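Local coordinates for protein sucrose 6(F)-phosphate phosphorylase (Thermoanaerobacterium thermosaccharolyticum DSM 571, PDB 6S9V) that is a phosphorylase of the alpha-amylase family, built on a TIM-barrel catalytic domain followed along the chain by an antiparallel beta sheet, at residues T25-N33 and R417-I425; K470-F478 and I488-E497. All blocks are in the same frame, centred on the assembly; numbering follows the deposited sequence.

Interaction 1: T25-N33 and R417-I425. With SO4 (sulfate ion), chain H; SO4 (sulfate ion), chain I.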
ATOM      1  N   THR A  25       3.474   3.223   8.561  1.00 17.85           N
ATOM      2  CA  THR A  25       4.372   4.329   8.878  1.00 17.58           C
ATOM      3  C   THR A  25       5.714   4.119   8.196  1.00 17.04           C
ATOM      4  O   THR A  25       6.137   2.984   7.948  1.00 16.72           O
ATOM      5  CB  THR A  25       4.584   4.474  10.391  1.00 18.16           C
ATOM      6  OG1 THR A  25       5.366   5.649  10.673  1.00 17.45           O
ATOM      7  CG2 THR A  25       5.312   3.252  10.949  1.00 18.34           C
ATOM      8  N   TYR A  26       6.384   5.220   7.895  1.00 17.03           N
ATOM      9  CA  TYR A  26       7.784   5.137   7.546  1.00 16.29           C
ATOM     10  C   TYR A  26       8.582   4.838   8.807  1.00 17.40           C
ATOM     11  O   TYR A  26       8.126   5.103   9.926  1.00 18.62           O
ATOM     12  CB  TYR A  26       8.270   6.431   6.895  1.00 16.00           C
ATOM     13  CG  TYR A  26       7.823   6.593   5.465  1.00 16.92           C
ATOM     14  CD1 TYR A  26       8.471   5.915   4.437  1.00 18.28           C
ATOM     15  CD2 TYR A  26       6.753   7.418   5.133  1.00 16.96           C
ATOM     16  CE1 TYR A  26       8.076   6.057   3.121  1.00 18.29           C
ATOM     17  CE2 TYR A  26       6.347   7.557   3.817  1.00 18.94           C
ATOM     18  CZ  TYR A  26       7.011   6.875   2.820  1.00 19.62           C
ATOM     19  OH  TYR A  26       6.630   7.015   1.508  1.00 20.90           O
ATOM     20  N   PRO A  27       9.763   4.239   8.653  1.00 17.47           N
ATOM     21  CA  PRO A  27      10.584   3.937   9.833  1.00 17.90           C
ATOM     22  C   PRO A  27      11.032   5.171  10.576  1.00 18.05           C
ATOM     23  O   PRO A  27      11.368   5.073  11.764  1.00 20.15           O
ATOM     24  CB  PRO A  27      11.782   3.172   9.248  1.00 19.67           C
ATOM     25  CG  PRO A  27      11.826   3.561   7.812  1.00 20.10           C
ATOM     26  CD  PRO A  27      10.400   3.798   7.398  1.00 18.54           C
ATOM     27  N   ASP A  28      11.043   6.332   9.919  1.00 17.03           N
ATOM     28  CA  ASP A  28      11.556   7.550  10.523  1.00 19.66           C
ATOM     29  C   ASP A  28      10.506   8.640  10.691  1.00 19.94           C
ATOM     30  O   ASP A  28      10.835   9.712  11.211  1.00 20.25           O
ATOM     31  CB  ASP A  28      12.726   8.095   9.689  1.00 22.93           C
ATOM     32  CG  ASP A  28      12.363   8.296   8.219  1.00 23.75           C
ATOM     33  OD1 ASP A  28      11.497   7.561   7.698  1.00 21.67           O
ATOM     34  OD2 ASP A  28      12.945   9.198   7.582  1.00 23.87           O
ATOM     35  N   SER A  29       9.257   8.398  10.295  1.00 19.24           N
ATOM     36  CA  SER A  29       8.262   9.462  10.262  1.00 18.15           C
ATOM     37  C   SER A  29       7.529   9.669  11.583  1.00 18.38           C
ATOM     38  O   SER A  29       6.766  10.637  11.698  1.00 19.66           O
ATOM     39  CB  SER A  29       7.242   9.200   9.150  1.00 18.23           C
ATOM     40  OG  SER A  29       6.566   7.962   9.341  1.00 18.46           O
ATOM     41  N   LEU A  30       7.744   8.814  12.580  1.00 18.39           N
ATOM     42  CA  LEU A  30       7.205   9.016  13.925  1.00 20.94           C
ATOM     43  C   LEU A  30       8.382   9.102  14.907  1.00 22.16           C
ATOM     44  O   LEU A  30       8.697   8.152  15.631  1.00 21.09           O
ATOM     45  CB  LEU A  30       6.208   7.880  14.287  1.00 21.61           C
ATOM     46  CG  LEU A  30       4.890   7.936  13.499  1.00 21.10           C
ATOM     47  CD1 LEU A  30       4.044   6.690  13.719  1.00 21.91           C
ATOM     48  CD2 LEU A  30       4.095   9.190  13.852  1.00 19.97           C
ATOM     49  N   GLY A  31       9.031  10.267  14.936  1.00 22.16           N
ATOM     50  CA  GLY A  31      10.092  10.533  15.883  1.00 22.19           C
ATOM     51  C   GLY A  31      11.502  10.410  15.349  1.00 23.10           C
ATOM     52  O   GLY A  31      12.437  10.867  16.019  1.00 25.40           O
ATOM     53  N   GLY A  32      11.694   9.803  14.180  1.00 21.41           N
ATOM     54  CA  GLY A  32      12.977   9.804  13.502  1.00 22.43           C
ATOM     55  C   GLY A  32      13.596   8.439  13.278  1.00 20.50           C
ATOM     56  O   GLY A  32      14.449   8.303  12.390  1.00 19.84           O
ATOM     57  N   ASN A  33      13.211   7.420  14.043  1.00 19.73           N
ATOM     58  CA  ASN A  33      13.823   6.106  13.875  1.00 20.28           C
ATOM     59  C   ASN A  33      12.931   5.051  14.525  1.00 20.43           C
ATOM     60  O   ASN A  33      11.886   5.358  15.106  1.00 19.91           O
ATOM     61  CB  ASN A  33      15.244   6.093  14.461  1.00 21.23           C
ATOM     62  CG  ASN A  33      15.287   6.537  15.912  1.00 23.74           C
ATOM     63  OD1 ASN A  33      14.633   5.953  16.770  1.00 24.00           O
ATOM     64  ND2 ASN A  33      16.069   7.569  16.193  1.00 26.03           N
ATOM     65  N   ARG A 417       3.629  12.809   3.240  1.00 17.82           N
ATOM     66  CA  ARG A 417       4.726  12.063   3.858  1.00 19.32           C
ATOM     67  C   ARG A 417       5.500  12.893   4.885  1.00 20.55           C
ATOM     68  O   ARG A 417       6.701  12.681   5.088  1.00 20.90           O
ATOM     69  CB  ARG A 417       5.673  11.521   2.788  1.00 19.56           C
ATOM     70  CG  ARG A 417       4.994  10.610   1.763  1.00 17.86           C
ATOM     71  CD  ARG A 417       5.936  10.184   0.663  1.00 19.14           C
ATOM     72  NE  ARG A 417       5.318   9.190  -0.210  1.00 20.22           N
ATOM     73  CZ  ARG A 417       5.875   8.720  -1.316  1.00 23.24           C
ATOM     74  NH1 ARG A 417       7.065   9.164  -1.709  1.00 27.36           N
ATOM     75  NH2 ARG A 417       5.239   7.814  -2.034  1.00 21.72           N
ATOM     76  N   HIS A 418       4.815  13.810   5.568  1.00 19.44           N
ATOM     77  CA  HIS A 418       5.428  14.614   6.620  1.00 19.18           C
ATOM     78  C   HIS A 418       6.131  13.735   7.649  1.00 18.71           C
ATOM     79  O   HIS A 418       5.645  12.662   8.005  1.00 18.47           O
ATOM     80  CB  HIS A 418       4.340  15.454   7.306  1.00 19.28           C
ATOM     81  CG  HIS A 418       4.842  16.305   8.431  1.00 20.33           C
ATOM     82  ND1 HIS A 418       5.681  17.382   8.232  1.00 21.80           N
ATOM     83  CD2 HIS A 418       4.619  16.243   9.765  1.00 20.87           C
ATOM     84  CE1 HIS A 418       5.954  17.943   9.397  1.00 23.38           C
ATOM     85  NE2 HIS A 418       5.313  17.278  10.342  1.00 21.76           N
ATOM     86  N   ASN A 419       7.287  14.192   8.121  1.00 18.86           N
ATOM     87  CA  ASN A 419       7.995  13.543   9.221  1.00 18.99           C
ATOM     88  C   ASN A 419       7.671  14.266  10.526  1.00 20.52           C
ATOM     89  O   ASN A 419       7.930  15.466  10.651  1.00 20.05           O
ATOM     90  CB  ASN A 419       9.504  13.536   8.972  1.00 19.77           C
ATOM     91  CG  ASN A 419       9.919  12.517   7.912  1.00 22.16           C
ATOM     92  OD1 ASN A 419       9.245  11.507   7.702  1.00 20.34           O
ATOM     93  ND2 ASN A 419      11.026  12.792   7.236  1.00 27.47           N
ATOM     94  N   TYR A 420       7.109  13.535  11.491  1.00 20.34           N
ATOM     95  CA  TYR A 420       6.735  14.086  12.787  1.00 20.86           C
ATOM     96  C   TYR A 420       7.853  13.899  13.803  1.00 21.48           C
ATOM     97  O   TYR A 420       8.349  12.787  13.984  1.00 22.84           O
ATOM     98  CB  TYR A 420       5.478  13.406  13.333  1.00 20.46           C
ATOM     99  CG  TYR A 420       4.204  13.725  12.601  1.00 21.18           C
ATOM    100  CD1 TYR A 420       3.820  12.993  11.484  1.00 21.51           C
ATOM    101  CD2 TYR A 420       3.378  14.763  13.026  1.00 22.89           C
ATOM    102  CE1 TYR A 420       2.652  13.279  10.812  1.00 22.71           C
ATOM    103  CE2 TYR A 420       2.204  15.057  12.355  1.00 24.89           C
ATOM    104  CZ  TYR A 420       1.849  14.315  11.247  1.00 26.49           C
ATOM    105  OH  TYR A 420       0.682  14.605  10.578  1.00 28.72           O
ATOM    106  N   GLY A 421       8.202  14.969  14.504  1.00 20.22           N
ATOM    107  CA  GLY A 421       9.019  14.836  15.691  1.00 21.49           C
ATOM    108  C   GLY A 421       8.193  14.409  16.898  1.00 23.45           C
ATOM    109  O   GLY A 421       6.967  14.469  16.899  1.00 23.07           O
ATOM    110  N   LEU A 422       8.893  13.989  17.955  1.00 28.24           N
ATOM    111  CA  LEU A 422       8.201  13.537  19.159  1.00 30.05           C
ATOM    112  C   LEU A 422       7.305  14.628  19.736  1.00 30.49           C
ATOM    113  O   LEU A 422       6.171  14.360  20.146  1.00 31.30           O
ATOM    114  CB  LEU A 422       9.207  13.079  20.213  1.00 30.02           C
ATOM    115  CG  LEU A 422       9.954  11.771  19.969  1.00 30.96           C
ATOM    116  CD1 LEU A 422      10.918  11.521  21.124  1.00 33.21           C
ATOM    117  CD2 LEU A 422       8.968  10.621  19.820  1.00 31.19           C
ATOM    118  N   LYS A 423       7.797  15.864  19.791  1.00 29.71           N
ATOM    119  CA  LYS A 423       6.997  16.939  20.368  1.00 32.16           C
ATOM    120  C   LYS A 423       5.750  17.194  19.533  1.00 29.10           C
ATOM    121  O   LYS A 423       4.677  17.472  20.080  1.00 30.34           O
ATOM    122  CB  LYS A 423       7.831  18.211  20.512  1.00 40.15           C
ATOM    123  CG  LYS A 423       9.097  17.996  21.333  1.00 51.65           C
ATOM    124  CD  LYS A 423       8.820  17.805  22.817  1.00 59.04           C
ATOM    125  CE  LYS A 423       8.348  19.060  23.524  1.00 62.66           C
ATOM    126  NZ  LYS A 423       7.955  18.716  24.917  1.00 64.71           N
ATOM    127  N   GLU A 424       5.867  17.090  18.203  1.00 25.95           N
ATOM    128  CA  GLU A 424       4.708  17.292  17.343  1.00 25.96           C
ATOM    129  C   GLU A 424       3.694  16.165  17.514  1.00 24.85           C
ATOM    130  O   GLU A 424       2.480  16.397  17.463  1.00 24.46           O
ATOM    131  CB  GLU A 424       5.142  17.394  15.878  1.00 28.81           C
ATOM    132  CG  GLU A 424       3.996  17.718  14.927  1.00 33.89           C
ATOM    133  CD  GLU A 424       4.443  17.968  13.490  1.00 36.84           C
ATOM    134  OE1 GLU A 424       5.634  17.763  13.168  1.00 37.25           O
ATOM    135  OE2 GLU A 424       3.593  18.392  12.685  1.00 37.58           O
ATOM    136  N   ILE A 425       4.173  14.935  17.701  1.00 24.41           N
ATOM    137  CA  ILE A 425       3.267  13.830  18.002  1.00 23.88           C
ATOM    138  C   ILE A 425       2.547  14.089  19.321  1.00 25.59           C
ATOM    139  O   ILE A 425       1.324  13.931  19.427  1.00 27.37           O
ATOM    140  CB  ILE A 425       4.034  12.500  18.038  1.00 22.85           C
ATOM    141  CG1 ILE A 425       4.609  12.176  16.662  1.00 21.41           C
ATOM    142  CG2 ILE A 425       3.108  11.387  18.506  1.00 22.55           C
ATOM    143  CD1 ILE A 425       5.604  11.025  16.681  1.00 22.32           C
TER
HETATM  144  S   SO4 H 606       9.147  17.305   6.367  1.00 89.78           S
HETATM  145  O1  SO4 H 606       9.968  17.106   5.175  1.00 91.86           O
HETATM  146  O2  SO4 H 606       8.127  18.314   6.098  1.00 87.49           O
HETATM  147  O3  SO4 H 606       9.996  17.753   7.467  1.00 95.94           O
HETATM  148  O4  SO4 H 606       8.505  16.050   6.738  1.00 84.03           O
HETATM  149  S   SO4 I 607       7.752   8.088  -5.048  1.00 86.50           S
HETATM  150  O1  SO4 I 607       8.278   7.528  -6.287  1.00 89.27           O
HETATM  151  O2  SO4 I 607       6.492   7.428  -4.722  1.00 85.30           O
HETATM  152  O3  SO4 I 607       7.537   9.523  -5.217  1.00 87.43           O
HETATM  153  O4  SO4 I 607       8.703   7.879  -3.958  1.00 84.25           O
HETATM  154  O   HOH W   1      12.810  10.934   5.376  1.00 28.40           O
HETATM  155  O   HOH W   2      10.422  12.196  11.957  1.00 29.56           O

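Interaction 2: K470-F478 and I488-E497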
ATOM      1  N   LYS A 470     -22.122 -11.050  16.330  1.00 28.70           N
ATOM      2  CA  LYS A 470     -21.494 -12.276  16.816  1.00 30.80           C
ATOM      3  C   LYS A 470     -22.082 -12.635  18.172  1.00 36.39           C
ATOM      4  O   LYS A 470     -21.927 -11.882  19.137  1.00 32.35           O
ATOM      5  CB  LYS A 470     -19.969 -12.146  16.914  1.00 27.76           C
ATOM      6  CG  LYS A 470     -19.305 -13.421  17.442  1.00 29.08           C
ATOM      7  CD  LYS A 470     -17.791 -13.318  17.540  1.00 30.12           C
ATOM      8  CE  LYS A 470     -17.211 -14.643  18.049  1.00 36.59           C
ATOM      9  NZ  LYS A 470     -15.714 -14.675  18.043  1.00 40.53           N
ATOM     10  N   ASP A 471     -22.736 -13.787  18.248  1.00 47.63           N
ATOM     11  CA  ASP A 471     -23.280 -14.288  19.516  1.00 57.64           C
ATOM     12  C   ASP A 471     -24.270 -13.242  20.017  1.00 47.34           C
ATOM     13  O   ASP A 471     -25.144 -12.817  19.245  1.00 40.97           O
ATOM     14  CB  ASP A 471     -22.129 -14.607  20.464  1.00 72.69           C
ATOM     15  CG  ASP A 471     -21.201 -15.673  19.922  1.00 84.02           C
ATOM     16  OD1 ASP A 471     -21.678 -16.551  19.173  1.00 89.94           O
ATOM     17  OD2 ASP A 471     -19.997 -15.639  20.250  1.00 86.22           O
ATOM     18  N   ASP A 472     -24.174 -12.799  21.265  1.00 45.30           N
ATOM     19  CA  ASP A 472     -25.050 -11.766  21.794  1.00 46.77           C
ATOM     20  C   ASP A 472     -24.516 -10.370  21.523  1.00 45.02           C
ATOM     21  O   ASP A 472     -25.144  -9.390  21.937  1.00 46.56           O
ATOM     22  CB  ASP A 472     -25.245 -11.965  23.303  1.00 51.35           C
ATOM     23  CG  ASP A 472     -23.932 -11.969  24.066  1.00 55.36           C
ATOM     24  OD1 ASP A 472     -22.878 -12.229  23.451  1.00 55.21           O
ATOM     25  OD2 ASP A 472     -23.956 -11.723  25.290  1.00 59.34           O
ATOM     26  N   LYS A 473     -23.383 -10.255  20.837  1.00 42.45           N
ATOM     27  CA  LYS A 473     -22.806  -8.960  20.520  1.00 41.10           C
ATOM     28  C   LYS A 473     -23.278  -8.517  19.140  1.00 31.65           C
ATOM     29  O   LYS A 473     -23.360  -9.320  18.207  1.00 30.04           O
ATOM     30  CB  LYS A 473     -21.277  -9.026  20.545  1.00 50.10           C
ATOM     31  CG  LYS A 473     -20.675  -9.677  21.791  1.00 61.52           C
ATOM     32  CD  LYS A 473     -20.968  -8.914  23.072  1.00 70.20           C
ATOM     33  CE  LYS A 473     -20.123  -9.449  24.225  1.00 73.91           C
ATOM     34  NZ  LYS A 473     -20.505  -8.872  25.544  1.00 74.87           N
ATOM     35  N   ARG A 474     -23.573  -7.231  19.013  1.00 26.40           N
ATOM     36  CA  ARG A 474     -23.983  -6.677  17.734  1.00 26.50           C
ATOM     37  C   ARG A 474     -23.668  -5.192  17.780  1.00 24.50           C
ATOM     38  O   ARG A 474     -23.895  -4.549  18.808  1.00 24.90           O
ATOM     39  CB  ARG A 474     -25.469  -6.916  17.472  1.00 36.63           C
ATOM     40  CG  ARG A 474     -25.985  -6.307  16.188  1.00 54.16           C
ATOM     41  CD  ARG A 474     -27.487  -6.485  16.076  1.00 76.07           C
ATOM     42  NE  ARG A 474     -28.194  -5.769  17.132  1.00 94.18           N
ATOM     43  CZ  ARG A 474     -28.500  -4.476  17.071  1.00107.60           C
ATOM     44  NH1 ARG A 474     -28.164  -3.762  16.005  1.00111.85           N
ATOM     45  NH2 ARG A 474     -29.142  -3.896  18.076  1.00112.82           N
ATOM     46  N   CYS A 475     -23.136  -4.662  16.687  1.00 24.38           N
ATOM     47  CA  CYS A 475     -22.917  -3.224  16.566  1.00 24.99           C
ATOM     48  C   CYS A 475     -23.396  -2.751  15.204  1.00 24.77           C
ATOM     49  O   CYS A 475     -23.100  -3.379  14.181  1.00 23.87           O
ATOM     50  CB  CYS A 475     -21.441  -2.849  16.780  1.00 25.18           C
ATOM     51  SG  CYS A 475     -20.216  -3.648  15.732  1.00 24.52           S
ATOM     52  N   SER A 476     -24.154  -1.655  15.200  1.00 25.53           N
ATOM     53  CA  SER A 476     -24.792  -1.124  14.000  1.00 25.91           C
ATOM     54  C   SER A 476     -24.335   0.316  13.810  1.00 25.66           C
ATOM     55  O   SER A 476     -24.622   1.177  14.646  1.00 27.17           O
ATOM     56  CB  SER A 476     -26.314  -1.197  14.104  1.00 30.28           C
ATOM     57  OG  SER A 476     -26.727  -2.537  14.284  1.00 36.33           O
ATOM     58  N   LEU A 477     -23.609   0.553  12.726  1.00 23.89           N
ATOM     59  CA  LEU A 477     -23.193   1.892  12.346  1.00 23.13           C
ATOM     60  C   LEU A 477     -24.354   2.616  11.689  1.00 25.65           C
ATOM     61  O   LEU A 477     -25.024   2.064  10.811  1.00 25.61           O
ATOM     62  CB  LEU A 477     -22.011   1.809  11.381  1.00 21.35           C
ATOM     63  CG  LEU A 477     -21.563   3.106  10.699  1.00 21.42           C
ATOM     64  CD1 LEU A 477     -20.969   4.065  11.726  1.00 22.45           C
ATOM     65  CD2 LEU A 477     -20.573   2.817   9.573  1.00 22.82           C
ATOM     66  N   PHE A 478     -24.599   3.849  12.113  1.00 26.71           N
ATOM     67  CA  PHE A 478     -25.522   4.721  11.408  1.00 25.44           C
ATOM     68  C   PHE A 478     -24.818   6.039  11.135  1.00 24.39           C
ATOM     69  O   PHE A 478     -24.303   6.667  12.065  1.00 27.86           O
ATOM     70  CB  PHE A 478     -26.803   4.972  12.197  1.00 26.42           C
ATOM     71  CG  PHE A 478     -27.765   5.875  11.488  1.00 29.56           C
ATOM     72  CD1 PHE A 478     -27.697   7.250  11.646  1.00 29.62           C
ATOM     73  CD2 PHE A 478     -28.712   5.352  10.629  1.00 34.26           C
ATOM     74  CE1 PHE A 478     -28.566   8.076  10.978  1.00 33.45           C
ATOM     75  CE2 PHE A 478     -29.594   6.187   9.961  1.00 37.31           C
ATOM     76  CZ  PHE A 478     -29.512   7.545  10.132  1.00 35.54           C
ATOM     77  N   ILE A 488     -22.850   4.525  16.647  1.00 22.92           N
ATOM     78  CA  ILE A 488     -22.745   3.069  16.685  1.00 22.68           C
ATOM     79  C   ILE A 488     -23.619   2.583  17.832  1.00 24.92           C
ATOM     80  O   ILE A 488     -23.346   2.880  19.004  1.00 27.57           O
ATOM     81  CB  ILE A 488     -21.297   2.595  16.848  1.00 23.29           C
ATOM     82  CG1 ILE A 488     -20.463   3.008  15.636  1.00 24.39           C
ATOM     83  CG2 ILE A 488     -21.265   1.077  17.045  1.00 25.68           C
ATOM     84  CD1 ILE A 488     -18.989   2.681  15.763  1.00 25.64           C
ATOM     85  N   ASP A 489     -24.682   1.854  17.495  1.00 24.06           N
ATOM     86  CA  ASP A 489     -25.533   1.204  18.481  1.00 26.37           C
ATOM     87  C   ASP A 489     -24.987  -0.199  18.710  1.00 25.92           C
ATOM     88  O   ASP A 489     -24.835  -0.963  17.753  1.00 26.12           O
ATOM     89  CB  ASP A 489     -26.979   1.124  17.997  1.00 33.01           C
ATOM     90  CG  ASP A 489     -27.678   2.470  18.003  1.00 41.27           C
ATOM     91  OD1 ASP A 489     -27.276   3.355  18.782  1.00 43.74           O
ATOM     92  OD2 ASP A 489     -28.643   2.635  17.232  1.00 45.43           O
ATOM     93  N   TYR A 490     -24.679  -0.535  19.959  1.00 27.83           N
ATOM     94  CA  TYR A 490     -24.062  -1.823  20.243  1.00 28.62           C
ATOM     95  C   TYR A 490     -24.601  -2.378  21.551  1.00 30.56           C
ATOM     96  O   TYR A 490     -25.234  -1.676  22.342  1.00 31.15           O
ATOM     97  CB  TYR A 490     -22.532  -1.711  20.289  1.00 25.87           C
ATOM     98  CG  TYR A 490     -21.999  -0.976  21.495  1.00 26.23           C
ATOM     99  CD1 TYR A 490     -21.892   0.407  21.499  1.00 29.38           C
ATOM    100  CD2 TYR A 490     -21.597  -1.668  22.629  1.00 26.88           C
ATOM    101  CE1 TYR A 490     -21.402   1.084  22.600  1.00 32.96           C
ATOM    102  CE2 TYR A 490     -21.109  -1.005  23.739  1.00 30.84           C
ATOM    103  CZ  TYR A 490     -21.013   0.375  23.718  1.00 34.24           C
ATOM    104  OH  TYR A 490     -20.534   1.044  24.813  1.00 37.82           O
ATOM    105  N   ILE A 491     -24.341  -3.668  21.764  1.00 29.75           N
ATOM    106  CA  ILE A 491     -24.799  -4.392  22.947  1.00 29.88           C
ATOM    107  C   ILE A 491     -23.636  -4.454  23.929  1.00 31.40           C
ATOM    108  O   ILE A 491     -22.569  -4.990  23.604  1.00 29.92           O
ATOM    109  CB  ILE A 491     -25.286  -5.807  22.589  1.00 31.04           C
ATOM    110  CG1 ILE A 491     -26.398  -5.762  21.538  1.00 33.66           C
ATOM    111  CG2 ILE A 491     -25.739  -6.535  23.849  1.00 33.45           C
ATOM    112  CD1 ILE A 491     -27.621  -4.974  21.944  1.00 36.67           C
ATOM    113  N   ASN A 492     -23.830  -3.909  25.128  1.00 34.87           N
ATOM    114  CA  ASN A 492     -22.753  -3.848  26.108  1.00 37.34           C
ATOM    115  C   ASN A 492     -22.654  -5.189  26.842  1.00 42.53           C
ATOM    116  O   ASN A 492     -23.350  -6.155  26.518  1.00 38.51           O
ATOM    117  CB  ASN A 492     -22.978  -2.670  27.055  1.00 37.72           C
ATOM    118  CG  ASN A 492     -24.203  -2.844  27.943  1.00 38.95           C
ATOM    119  OD1 ASN A 492     -24.780  -3.927  28.049  1.00 39.05           O
ATOM    120  ND2 ASN A 492     -24.618  -1.754  28.576  1.00 40.93           N
ATOM    121  N   GLU A 493     -21.776  -5.266  27.845  1.00 54.22           N
ATOM    122  CA  GLU A 493     -21.544  -6.530  28.535  1.00 66.87           C
ATOM    123  C   GLU A 493     -22.771  -7.005  29.304  1.00 56.81           C
ATOM    124  O   GLU A 493     -22.917  -8.212  29.531  1.00 51.29           O
ATOM    125  CB  GLU A 493     -20.349  -6.390  29.486  1.00 89.52           C
ATOM    126  CG  GLU A 493     -18.977  -6.461  28.818  1.00106.70           C
ATOM    127  CD  GLU A 493     -18.660  -7.836  28.257  1.00120.80           C
ATOM    128  OE1 GLU A 493     -19.173  -8.837  28.803  1.00126.77           O
ATOM    129  OE2 GLU A 493     -17.887  -7.918  27.280  1.00124.25           O
ATOM    130  N   ASN A 494     -23.658  -6.096  29.696  1.00 55.16           N
ATOM    131  CA  ASN A 494     -24.880  -6.460  30.398  1.00 57.55           C
ATOM    132  C   ASN A 494     -26.046  -6.759  29.462  1.00 52.23           C
ATOM    133  O   ASN A 494     -27.172  -6.932  29.937  1.00 54.17           O
ATOM    134  CB  ASN A 494     -25.288  -5.353  31.375  1.00 63.62           C
ATOM    135  CG  ASN A 494     -24.218  -5.066  32.411  1.00 68.18           C
ATOM    136  OD1 ASN A 494     -23.404  -5.929  32.740  1.00 69.29           O
ATOM    137  ND2 ASN A 494     -24.232  -3.853  32.951  1.00 70.70           N
ATOM    138  N   GLY A 495     -25.811  -6.814  28.153  1.00 44.76           N
ATOM    139  CA  GLY A 495     -26.876  -7.073  27.207  1.00 43.50           C
ATOM    140  C   GLY A 495     -27.741  -5.882  26.864  1.00 44.81           C
ATOM    141  O   GLY A 495     -28.758  -6.050  26.181  1.00 45.18           O
ATOM    142  N   GLU A 496     -27.379  -4.691  27.319  1.00 46.81           N
ATOM    143  CA  GLU A 496     -28.160  -3.490  27.063  1.00 50.23           C
ATOM    144  C   GLU A 496     -27.681  -2.837  25.775  1.00 42.17           C
ATOM    145  O   GLU A 496     -26.481  -2.817  25.486  1.00 36.13           O
ATOM    146  CB  GLU A 496     -28.021  -2.522  28.238  1.00 63.29           C
ATOM    147  CG  GLU A 496     -28.478  -3.118  29.571  1.00 73.90           C
ATOM    148  CD  GLU A 496     -27.948  -2.360  30.775  1.00 79.27           C
ATOM    149  OE1 GLU A 496     -27.068  -1.490  30.603  1.00 79.12           O
ATOM    150  OE2 GLU A 496     -28.402  -2.648  31.903  1.00 83.02           O
ATOM    151  N   GLU A 497     -28.612  -2.261  25.021  1.00 45.17           N
ATOM    152  CA  GLU A 497     -28.229  -1.530  23.823  1.00 48.19           C
ATOM    153  C   GLU A 497     -27.754  -0.144  24.235  1.00 43.22           C
ATOM    154  O   GLU A 497     -28.442   0.568  24.972  1.00 43.80           O
ATOM    155  CB  GLU A 497     -29.380  -1.437  22.823  1.00 57.57           C
ATOM    156  CG  GLU A 497     -28.964  -0.778  21.507  1.00 64.19           C
ATOM    157  CD  GLU A 497     -30.052  -0.815  20.452  1.00 72.50           C
ATOM    158  OE1 GLU A 497     -31.065  -1.511  20.666  1.00 76.93           O
ATOM    159  OE2 GLU A 497     -29.887  -0.161  19.400  1.00 74.60           O
TER

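Interaction 1: T25-N33 and R417-I425
A single beta bridge joins L30 to Y420, its two bonds running from Y420 N to S29 O at 2.9 Å and from G31 N to Y420 O at 2.8 Å. Y420 O has a second donor, a water that also binds D28 O. Beside the bridge, L30 CD2 meets I425 CD1 at 3.7 Å, crossing at about a right angle.

Near the start of both segments, Y26 OH lies over one face of the R417 guanidinium, 3.1 Å from NE but badly angled for a hydrogen bond; ring and guanidinium planes are 70° apart. R417 NE is instead bonded to H309 O. Extended from CG to NE, R417 grips a sulfate, probably from the crystallisation liquor, through NH1 to O4 (3.1 Å) and NH2 to O2 (3.0 Å). N419 N binds a second sulfate at O4 (2.6 Å). The N419 CG position beside the backbone N (chi1 -74°) brings OD1 against S29 CB; OD1 is bonded to R64, which also forms a salt bridge with D28. H418 NE2 donates nearly straight (171°) to E424 OE1 at 2.9 Å, while H418 CD2 sits over the centre of the Y420 ring.

Segment 25-33 follows the first strand of the eight-stranded parallel barrel and is bridged to the loop entering helix 422-428; L37 of helix 34-44 touches L30, and Y393 of helix 393-396 packs on S29 and Y420.

Interaction 2: K470-F478 and I488-E497
S476 and D489 form the hydrogen-bonded pair of an antiparallel beta hairpin: S476 N reaches D489 O at 2.7 Å, and D489 N returns to S476 O at 2.9 Å. Its strands 473-480 and 485-491 are neighbours in a five-stranded antiparallel sheet, flanked by 463-470 and 497-501. I491 N continues the pairing to R474 O at 3.1 Å, and the strand portions 473-478 and 488-491 point 173° apart. C475 CA, Y490 CA and I488 CA add CA-H...O contacts to the same three oxygens, D489 O, R474 O and S476 O respectively.

The charged pairs are looser: K473 NZ lies 3.3 Å from E493 OE2, a weak salt bridge to a poorly ordered side chain. R474, bent at chi3 (64°), leaves NH2 4.0 Å from E497 OE1, beyond a salt bridge, with guanidinium and carboxylate planes 88° apart. On the face shared by S476 and D489, the polar ends are held from adjoining strands: S476 OG by T467, D489 OD1 by K499. Past the strand, N492 to G495 make a type I turn, and N492 OD1 accepts E496 N at 2.8 Å.

The opposite face carries C475, L477, I488 and Y490. F384 of helix 372-384 touches C475, L477 and I488, while the Y490 ring meets F443 and Y447 edge-to-face. Between the strands, C475 CB abuts Y490 CB at 3.8 Å, and L477 CD1 lies 4.1 Å from I488 CG1.

How the interactions relate
Interactions 1 and 2 share no element and do not touch: their centres are 37 Å apart and their nearest atoms about 23 Å. Interaction 1 joins a barrel loop to a segment 384 residues later, with one bridge, an apolar contact, Y26 meeting R417, and N419 meeting S29 directly and D28 through a water; the sulfates sit on 417-425 alone. Interaction 2 is local, its segments only 10 residues apart, and rests on regular backbone pairing. Both are partly buried, but interaction 2 lies farther from the centre of the chain, about 32 Å against 19 Å. Its apolar face turns to helix 372-384, whereas interaction 1 mixes buried side chains with polar groups that hold sulfate ions in the crystal.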